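Local coordinates for putative surface anchored protein (Clostridium perfringens B, PDB 4NI6) that probably forms part of the Ig-like repeat shaft of a cell-surface adhesin, a domain stabilised by a self-generated internal Thr-Gln ester cross-link, at residues T5-D10 with V33-D38; K53-K58 with V99-A104. All blocks are in the same frame, centred on the assembly; numbering follows the deposited sequence.

Contact 1: T5-D10 with V33-D38; sequences TTVAAD and VKDTID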
# COMPACT_ATOMS: atom_id res chain seq x y z
N THR A 5 -4.96 -3.79 3.22
CA THR A 5 -4.79 -3.05 1.95
C THR A 5 -5.24 -3.88 0.76
O THR A 5 -5.18 -5.10 0.79
CB THR A 5 -3.32 -2.63 1.77
OG1 THR A 5 -2.53 -3.82 1.58
CG2 THR A 5 -2.76 -1.87 2.96
N THR A 6 -5.77 -3.17 -0.23
CA THR A 6 -6.17 -3.78 -1.49
C THR A 6 -5.63 -2.93 -2.64
O THR A 6 -6.02 -1.78 -2.82
CB THR A 6 -7.70 -3.85 -1.60
OG1 THR A 6 -8.24 -4.45 -0.41
CG2 THR A 6 -8.12 -4.69 -2.79
N VAL A 7 -4.77 -3.53 -3.46
CA VAL A 7 -4.28 -2.86 -4.66
C VAL A 7 -5.30 -2.91 -5.78
O VAL A 7 -6.09 -3.83 -5.86
CB VAL A 7 -2.93 -3.47 -5.11
CG1 VAL A 7 -3.09 -4.88 -5.67
CG2 VAL A 7 -2.19 -2.57 -6.09
N ALA A 8 -5.27 -1.89 -6.64
CA ALA A 8 -6.02 -1.92 -7.90
C ALA A 8 -5.04 -1.58 -9.00
O ALA A 8 -4.31 -0.58 -8.94
CB ALA A 8 -7.15 -0.91 -7.88
N ALA A 9 -5.05 -2.41 -10.04
CA ALA A 9 -4.17 -2.23 -11.19
C ALA A 9 -5.06 -2.02 -12.42
O ALA A 9 -5.85 -2.90 -12.79
CB ALA A 9 -3.34 -3.49 -11.36
N ASP A 10 -5.09 -0.79 -12.91
CA ASP A 10 -6.07 -0.42 -13.94
C ASP A 10 -7.51 -0.78 -13.49
O ASP A 10 -8.36 -1.13 -14.28
CB ASP A 10 -5.69 -1.04 -15.30
CG ASP A 10 -4.30 -0.42 -15.84
OD1 ASP A 10 -3.85 0.89 -15.46
OD2 ASP A 10 -3.85 -1.16 -16.87
N VAL A 33 -1.69 2.34 -10.75
CA VAL A 33 -1.68 1.52 -9.54
C VAL A 33 -2.17 2.38 -8.38
O VAL A 33 -1.62 3.45 -8.12
CB VAL A 33 -0.27 1.01 -9.21
CG1 VAL A 33 -0.27 0.15 -7.94
CG2 VAL A 33 0.28 0.20 -10.38
N LYS A 34 -3.25 1.94 -7.77
CA LYS A 34 -3.84 2.62 -6.62
C LYS A 34 -3.95 1.61 -5.49
O LYS A 34 -3.81 0.39 -5.68
CB LYS A 34 -5.25 3.14 -6.96
CG LYS A 34 -5.30 4.23 -8.00
CD LYS A 34 -6.73 4.64 -8.27
CE LYS A 34 -6.88 5.22 -9.67
NZ LYS A 34 -7.97 6.23 -9.74
N ASP A 35 -4.03 2.10 -4.26
CA ASP A 35 -4.15 1.21 -3.11
C ASP A 35 -5.19 1.78 -2.14
O ASP A 35 -5.24 3.00 -1.93
CB ASP A 35 -2.81 1.12 -2.38
CG ASP A 35 -2.72 -0.07 -1.43
OD1 ASP A 35 -2.95 -1.20 -1.93
OD2 ASP A 35 -2.35 0.09 -0.24
N THR A 36 -6.08 0.90 -1.70
CA THR A 36 -7.05 1.24 -0.65
C THR A 36 -6.58 0.70 0.69
O THR A 36 -6.17 -0.46 0.79
CB THR A 36 -8.42 0.66 -1.01
OG1 THR A 36 -8.81 1.22 -2.27
CG2 THR A 36 -9.46 1.01 -0.01
N ILE A 37 -6.62 1.54 1.72
CA ILE A 37 -6.10 1.22 3.07
C ILE A 37 -7.24 1.30 4.09
O ILE A 37 -7.84 2.37 4.26
CB ILE A 37 -4.97 2.20 3.49
CG1 ILE A 37 -3.83 2.28 2.46
CG2 ILE A 37 -4.42 1.79 4.86
CD1 ILE A 37 -4.03 3.34 1.38
N ASP A 38 -7.64 0.13 4.58
CA ASP A 38 -8.61 0.06 5.67
C ASP A 38 -7.88 0.01 7.00
O ASP A 38 -7.11 -0.92 7.26
CB ASP A 38 -9.47 -1.18 5.50
CG ASP A 38 -10.32 -1.11 4.25
OD1 ASP A 38 -11.02 -0.10 4.06
OD2 ASP A 38 -10.13 -1.96 3.35
O HOH W 1 -8.09 -2.65 1.78
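Asp35 lies diagonally against Thr5: OD2 rests 3.5 Å from Thr5 CB and also touches its methyl, CG2. The Asp35 carboxyl group is swung towards the partner strand because CG stands opposite the backbone N (chi1 -163°), bringing OD1 to 3.2 Å from Thr6 O, two acceptors without a hydrogen bond. In Thr5 the side-chain oxygen OG1 lies between the backbone N and the carbonyl carbon (chi1 67°), while CG2 packs loosely on Ile37 CG1. OG1 is the ester oxygen, joined covalently to Gln135 CD in the Thr-Gln cross-link. Further along the same face, Val7 directs CG2 onto Val33 CG1 at 3.8 Å. The antiparallel strands are tied by paired bonds between Thr6 and Thr36 and between Ala8 and Lys34; Thr36 N to Thr6 O is 2.9 Å long and nearly straight. On the other face a water hydrogen-bonded to Thr6 OG1 (2.8 Å) can donate to Asp38 OD2 (2.7 Å) and, at longer range, to Thr36 O, although acceptors around it outnumber its protons. Strand 31-39 is flanked by 81-90 and strand 3-9 by 12-13, while the Thr5, Val7 and Asp35 side chains face strand 97-106 of the other sheet.

Contact 2: K53-K58 with V99-A104; sequences KLMHVK and VVFENA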
# COMPACT_ATOMS: atom_id res chain seq x y z
N LYS A 53 4.72 2.12 -0.78
CA LYS A 53 5.79 1.69 -1.67
C LYS A 53 5.30 0.57 -2.57
O LYS A 53 4.60 -0.35 -2.14
CB LYS A 53 6.98 1.21 -0.88
CG LYS A 53 7.65 2.34 -0.10
CD LYS A 53 8.80 1.84 0.75
CE LYS A 53 9.42 2.99 1.52
NZ LYS A 53 9.92 4.02 0.56
N LEU A 54 5.68 0.65 -3.85
CA LEU A 54 5.42 -0.42 -4.80
C LEU A 54 6.74 -1.17 -4.98
O LEU A 54 7.73 -0.58 -5.42
CB LEU A 54 4.94 0.15 -6.14
CG LEU A 54 4.52 -0.84 -7.20
CD1 LEU A 54 3.36 -1.70 -6.72
CD2 LEU A 54 4.16 -0.12 -8.49
N MET A 55 6.75 -2.44 -4.61
CA MET A 55 7.98 -3.25 -4.59
C MET A 55 7.90 -4.34 -5.66
O MET A 55 6.91 -5.06 -5.73
CB MET A 55 8.09 -3.94 -3.24
CG MET A 55 8.01 -3.00 -2.03
SD MET A 55 9.28 -1.69 -1.98
CE MET A 55 10.70 -2.72 -1.66
N HIS A 56 8.95 -4.45 -6.46
CA HIS A 56 9.13 -5.57 -7.38
C HIS A 56 9.59 -6.77 -6.59
O HIS A 56 10.58 -6.71 -5.86
CB HIS A 56 10.14 -5.14 -8.43
CG HIS A 56 10.48 -6.18 -9.44
ND1 HIS A 56 11.63 -6.12 -10.13
CD2 HIS A 56 9.82 -7.32 -9.87
CE1 HIS A 56 11.68 -7.13 -11.03
NE2 HIS A 56 10.59 -7.88 -10.86
N VAL A 57 8.80 -7.83 -6.65
CA VAL A 57 9.09 -9.09 -5.94
C VAL A 57 9.80 -10.06 -6.86
O VAL A 57 9.21 -10.55 -7.82
CB VAL A 57 7.80 -9.79 -5.46
CG1 VAL A 57 8.12 -11.02 -4.64
CG2 VAL A 57 6.92 -8.82 -4.70
N LYS A 58 11.05 -10.37 -6.54
CA LYS A 58 11.83 -11.29 -7.36
C LYS A 58 11.60 -12.74 -6.94
O LYS A 58 11.11 -13.01 -5.85
CB LYS A 58 13.31 -10.92 -7.30
CG LYS A 58 13.57 -9.53 -7.85
CD LYS A 58 15.05 -9.24 -7.95
CE LYS A 58 15.36 -8.54 -9.27
NZ LYS A 58 16.82 -8.36 -9.47
N VAL A 99 4.21 -5.76 -5.29
CA VAL A 99 3.39 -5.69 -4.07
C VAL A 99 3.46 -4.30 -3.44
O VAL A 99 4.49 -3.66 -3.47
CB VAL A 99 3.80 -6.81 -3.09
CG1 VAL A 99 5.24 -6.64 -2.59
CG2 VAL A 99 2.84 -6.94 -1.91
N VAL A 100 2.32 -3.89 -2.90
CA VAL A 100 2.24 -2.61 -2.20
C VAL A 100 2.42 -2.76 -0.70
O VAL A 100 1.82 -3.65 -0.10
CB VAL A 100 0.90 -1.91 -2.45
CG1 VAL A 100 0.80 -0.59 -1.70
CG2 VAL A 100 0.68 -1.68 -3.95
N PHE A 101 3.37 -1.98 -0.18
CA PHE A 101 3.58 -1.82 1.26
C PHE A 101 2.98 -0.47 1.71
O PHE A 101 3.03 0.52 0.97
CB PHE A 101 5.06 -1.76 1.52
CG PHE A 101 5.78 -3.08 1.48
CD1 PHE A 101 5.16 -4.27 1.12
CD2 PHE A 101 7.14 -3.12 1.80
CE1 PHE A 101 5.86 -5.47 1.08
CE2 PHE A 101 7.85 -4.32 1.77
CZ PHE A 101 7.21 -5.49 1.40
N GLU A 102 2.47 -0.41 2.96
CA GLU A 102 1.95 0.85 3.53
C GLU A 102 2.44 1.01 4.97
O GLU A 102 2.54 0.02 5.70
CB GLU A 102 0.43 0.83 3.56
CG GLU A 102 -0.24 0.85 2.21
CD GLU A 102 -0.19 2.18 1.46
OE1 GLU A 102 -0.70 2.22 0.30
OE2 GLU A 102 0.46 3.14 1.90
N ASN A 103 2.83 2.22 5.30
CA ASN A 103 3.29 2.57 6.64
C ASN A 103 2.64 3.89 7.03
O ASN A 103 2.84 4.92 6.39
CB ASN A 103 4.78 2.74 6.58
CG ASN A 103 5.40 2.95 7.94
OD1 ASN A 103 5.93 2.03 8.54
ND2 ASN A 103 5.30 4.17 8.44
N ALA A 104 1.91 3.87 8.14
CA ALA A 104 1.26 5.08 8.68
C ALA A 104 1.93 5.45 10.00
O ALA A 104 1.99 4.64 10.92
CB ALA A 104 -0.21 4.83 8.95
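Lys53 O receives the Phe101 N-H at 2.8 Å and is also approached by Val100 CA at 3.3 Å in a CA-H...O contact. The reciprocal bond runs from Lys53 N to Phe101 O, and a second pair, Met55 N to Val99 O and Val99 N to Met55 O, completes the antiparallel pairing; all four are 2.8-2.9 Å long and only moderately bent. Between these hydrogen-bonded pairs lies the non-hydrogen-bonded pair Leu54 and Val100, whose side chains turn to the opposite face from those of Met55 and Phe101.

The side chains of Met55 and Phe101 cross at about a right angle. Met55 CG lies over a ring face, 4.0 Å from the ring centroid and displaced toward the CD2-CE2 side, an almost perpendicular CH-pi contact. Met55 is bent at both CB-CG and CG-SD, and its sulfur comes in obliquely at 5.1 Å from the Phe101 centroid, a Met-aromatic contact secondary to that of the methylene. Beyond it, Val57 CG2 presses on Val99 CG1 at 3.5 Å, tighter than usual for two methyls; the latter is placed between its own N and carbonyl carbon (chi1 64°), the rotation that offers it to Val57. On the reverse face Leu54 CD1 meets Val100 CG2 at 3.9 Å.

The Lys53 chain departs from strand 97-106, and NZ forms a salt bridge with Glu65 and a hydrogen bond with Thr68 on strand 63-74. That strand borders 47-57 on its far side, Leu63 touching both Met55 and Phe101, whereas strand 121-139 borders 97-106, with a backbone hydrogen bond between Val100 and Gln135. Leu54 and Val100 instead look toward strand 81-90 of the facing sheet.

In the fold
Contact 1 belongs to one sheet of the Ig-like sandwich and contact 2 to the other, their centres about 11 Å apart, and they meet across the interior. Val7 CG2 packs on Val100 CG2 at 3.7 Å, an apolar touch, and Asp35 OD2 lies 3.5 Å from Val100 CG1. Beside these contacts the carboxyl groups of Asp35 and Glu102 come within 2.7 Å, OD2 to OE1. The ester is formed here: Thr5 of contact 1 is bonded to Gln135, on the strand that flanks 99-104 and touches Val99 and Val100 of contact 2. The cross-link thus ties the two sheets together covalently, consistent with its role in stabilising the adhesin shaft.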